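Local coordinates for protein glycoside hydrolase family 12 (Spirochaeta thermophila, PDB 5LU3) that probably binds crystalline polysaccharides such as cellulose through this family 64 carbohydrate-binding module, part of a larger enzyme that is probably a cellulase, at residues E17-D23 with Y67-K73. Numbering follows the deposited sequence.
Sequences EYLWKTD and YWYIHYK
Tyr18, Trp20 and Thr22 pair with Tyr72, Ile70 and Trp68 through six backbone hydrogen bonds, two at each antiparallel hydrogen-bonded pair; the straightest runs from Tyr72 N to Tyr18 O (2.9 Å, 176°). On the side of the sheet bearing Glu17, a direct polar contact is a His-carboxylate bond: His71 NE2 donates to the anti lone pair of Glu17 OE2 (2.7 Å), with carboxylate and imidazole nearly coplanar. Both side chains leave with CG anti to the backbone N (chi1 -169° and -179°), which brings their ends together. Toward the Tyr67 end, a water accepts from Lys21 NZ and donates to Tyr69 OH, which also hydrogen-bonds Asp65 OD2. Strands 16-22 and 68-74 are inner neighbours in one sheet of the carbohydrate-binding module, whose opposite side faces strand 80-85 of the second sheet. There Tyr18, Trp20 and Tyr72 form an aromatic cluster: Trp20 CH2 lies over one face of the Tyr72 ring, 3.7 Å from Tyr72 CG, while Tyr72 CD1 meets the edge of Tyr18. At the calcium end, Asp23 OD1 binds the metal, Asp23 CB makes a CH-pi contact over the Tyr67 ring centre, and Tyr67 OH hydrogen-bonds Glu5 OE2. Cutting Tyr67 back to alanine is likely to uncover Asp23 CB and leave Glu5 without its hydroxyl partner.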
# COMPACT_ATOMS: atom_id res chain seq x y z
N GLU A 17 3.12 -9.22 9.74
CA GLU A 17 3.95 -8.08 9.42
C GLU A 17 4.74 -8.43 8.18
O GLU A 17 5.45 -9.44 8.16
CB GLU A 17 4.91 -7.80 10.58
CG GLU A 17 5.64 -6.47 10.45
CD GLU A 17 6.17 -5.91 11.76
OE1 GLU A 17 6.08 -6.57 12.83
OE2 GLU A 17 6.68 -4.79 11.72
N TYR A 18 4.58 -7.61 7.15
CA TYR A 18 5.06 -7.91 5.81
C TYR A 18 5.71 -6.70 5.19
O TYR A 18 5.34 -5.54 5.47
CB TYR A 18 3.92 -8.42 4.90
CG TYR A 18 3.20 -9.58 5.52
CD1 TYR A 18 3.81 -10.82 5.65
CD2 TYR A 18 1.96 -9.41 6.10
CE1 TYR A 18 3.16 -11.89 6.28
CE2 TYR A 18 1.31 -10.46 6.75
CZ TYR A 18 1.91 -11.68 6.84
OH TYR A 18 1.26 -12.70 7.50
N LEU A 19 6.66 -6.98 4.30
CA LEU A 19 7.37 -5.96 3.51
C LEU A 19 7.16 -6.27 2.03
O LEU A 19 7.52 -7.36 1.57
CB LEU A 19 8.85 -5.99 3.83
CG LEU A 19 9.20 -5.75 5.29
CD1 LEU A 19 10.70 -5.91 5.49
CD2 LEU A 19 8.75 -4.37 5.73
N TRP A 20 6.62 -5.31 1.28
CA TRP A 20 6.36 -5.49 -0.15
C TRP A 20 6.96 -4.32 -0.90
O TRP A 20 7.07 -3.23 -0.34
CB TRP A 20 4.88 -5.53 -0.47
CG TRP A 20 4.13 -6.62 0.21
CD1 TRP A 20 4.40 -7.94 0.16
CD2 TRP A 20 3.03 -6.47 1.09
NE1 TRP A 20 3.50 -8.63 0.92
CE2 TRP A 20 2.64 -7.75 1.50
CE3 TRP A 20 2.31 -5.36 1.55
CZ2 TRP A 20 1.55 -7.96 2.38
CZ3 TRP A 20 1.22 -5.58 2.41
CH2 TRP A 20 0.86 -6.86 2.80
N LYS A 21 7.29 -4.52 -2.17
CA LYS A 21 7.67 -3.41 -3.01
C LYS A 21 7.02 -3.53 -4.36
O LYS A 21 6.70 -4.63 -4.80
CB LYS A 21 9.20 -3.27 -3.13
CG LYS A 21 9.89 -4.40 -3.85
CD LYS A 21 11.39 -4.24 -3.89
CE LYS A 21 12.02 -5.43 -4.61
NZ LYS A 21 13.49 -5.35 -4.61
N THR A 22 6.81 -2.39 -5.01
CA THR A 22 6.25 -2.36 -6.34
C THR A 22 6.73 -1.13 -7.05
O THR A 22 7.01 -0.12 -6.43
CB THR A 22 4.69 -2.40 -6.30
OG1 THR A 22 4.16 -2.50 -7.61
CG2 THR A 22 4.10 -1.20 -5.59
N ASP A 23 6.75 -1.20 -8.37
CA ASP A 23 6.96 -0.00 -9.17
C ASP A 23 5.69 0.39 -9.94
O ASP A 23 5.80 1.14 -10.91
CB ASP A 23 8.19 -0.11 -10.09
CG ASP A 23 8.03 -1.13 -11.18
OD1 ASP A 23 7.05 -1.88 -11.17
OD2 ASP A 23 8.91 -1.18 -12.09
N TYR A 67 10.59 3.02 -6.90
CA TYR A 67 9.77 2.02 -6.25
C TYR A 67 9.03 2.57 -5.05
O TYR A 67 9.35 3.61 -4.48
CB TYR A 67 10.65 0.82 -5.81
CG TYR A 67 10.80 -0.22 -6.88
CD1 TYR A 67 11.62 -0.03 -7.98
CD2 TYR A 67 10.13 -1.42 -6.79
CE1 TYR A 67 11.72 -1.02 -8.96
CE2 TYR A 67 10.21 -2.39 -7.74
CZ TYR A 67 11.00 -2.20 -8.83
OH TYR A 67 11.05 -3.19 -9.78
N TRP A 68 8.01 1.80 -4.66
CA TRP A 68 7.26 2.03 -3.44
C TRP A 68 7.51 0.85 -2.50
O TRP A 68 7.21 -0.29 -2.85
CB TRP A 68 5.75 2.23 -3.74
CG TRP A 68 5.47 3.53 -4.44
CD1 TRP A 68 5.11 4.69 -3.86
CD2 TRP A 68 5.57 3.78 -5.83
NE1 TRP A 68 4.95 5.67 -4.80
CE2 TRP A 68 5.25 5.14 -6.03
CE3 TRP A 68 5.90 3.00 -6.93
CZ2 TRP A 68 5.25 5.73 -7.30
CZ3 TRP A 68 5.89 3.59 -8.19
CH2 TRP A 68 5.57 4.93 -8.36
N TYR A 69 8.05 1.16 -1.32
CA TYR A 69 8.41 0.19 -0.29
C TYR A 69 7.40 0.26 0.83
O TYR A 69 7.26 1.30 1.48
CB TYR A 69 9.82 0.52 0.23
CG TYR A 69 10.88 0.29 -0.82
CD1 TYR A 69 11.49 -0.95 -0.98
CD2 TYR A 69 11.28 1.31 -1.67
CE1 TYR A 69 12.43 -1.17 -1.96
CE2 TYR A 69 12.22 1.08 -2.69
CZ TYR A 69 12.81 -0.16 -2.81
OH TYR A 69 13.76 -0.43 -3.79
N ILE A 70 6.67 -0.84 1.00
CA ILE A 70 5.48 -0.89 1.87
C ILE A 70 5.74 -1.79 3.05
O ILE A 70 6.17 -2.94 2.88
CB ILE A 70 4.30 -1.45 1.06
CG1 ILE A 70 4.06 -0.63 -0.22
CG2 ILE A 70 3.05 -1.51 1.92
CD1 ILE A 70 3.73 -1.46 -1.40
N HIS A 71 5.45 -1.26 4.24
CA HIS A 71 5.51 -2.03 5.48
C HIS A 71 4.11 -2.09 6.06
O HIS A 71 3.50 -1.07 6.34
CB HIS A 71 6.45 -1.31 6.43
CG HIS A 71 6.66 -1.98 7.74
ND1 HIS A 71 7.37 -1.37 8.74
CD2 HIS A 71 6.22 -3.16 8.26
CE1 HIS A 71 7.40 -2.14 9.81
NE2 HIS A 71 6.70 -3.23 9.55
N TYR A 72 3.61 -3.32 6.17
CA TYR A 72 2.27 -3.63 6.68
C TYR A 72 2.38 -4.35 8.01
O TYR A 72 3.20 -5.27 8.16
CB TYR A 72 1.59 -4.57 5.70
CG TYR A 72 0.27 -5.23 6.06
CD1 TYR A 72 0.20 -6.29 6.96
CD2 TYR A 72 -0.91 -4.82 5.45
CE1 TYR A 72 -1.00 -6.94 7.21
CE2 TYR A 72 -2.13 -5.46 5.71
CZ TYR A 72 -2.16 -6.52 6.60
OH TYR A 72 -3.35 -7.16 6.81
N LYS A 73 1.53 -3.98 8.96
CA LYS A 73 1.37 -4.79 10.18
C LYS A 73 -0.11 -4.75 10.57
O LYS A 73 -0.72 -3.66 10.66
CB LYS A 73 2.26 -4.30 11.32
CG LYS A 73 2.18 -5.20 12.55
CD LYS A 73 2.98 -4.66 13.72
CE LYS A 73 2.94 -5.60 14.91
NZ LYS A 73 1.57 -5.75 15.47
O HOH W 1 14.11 -2.65 -5.62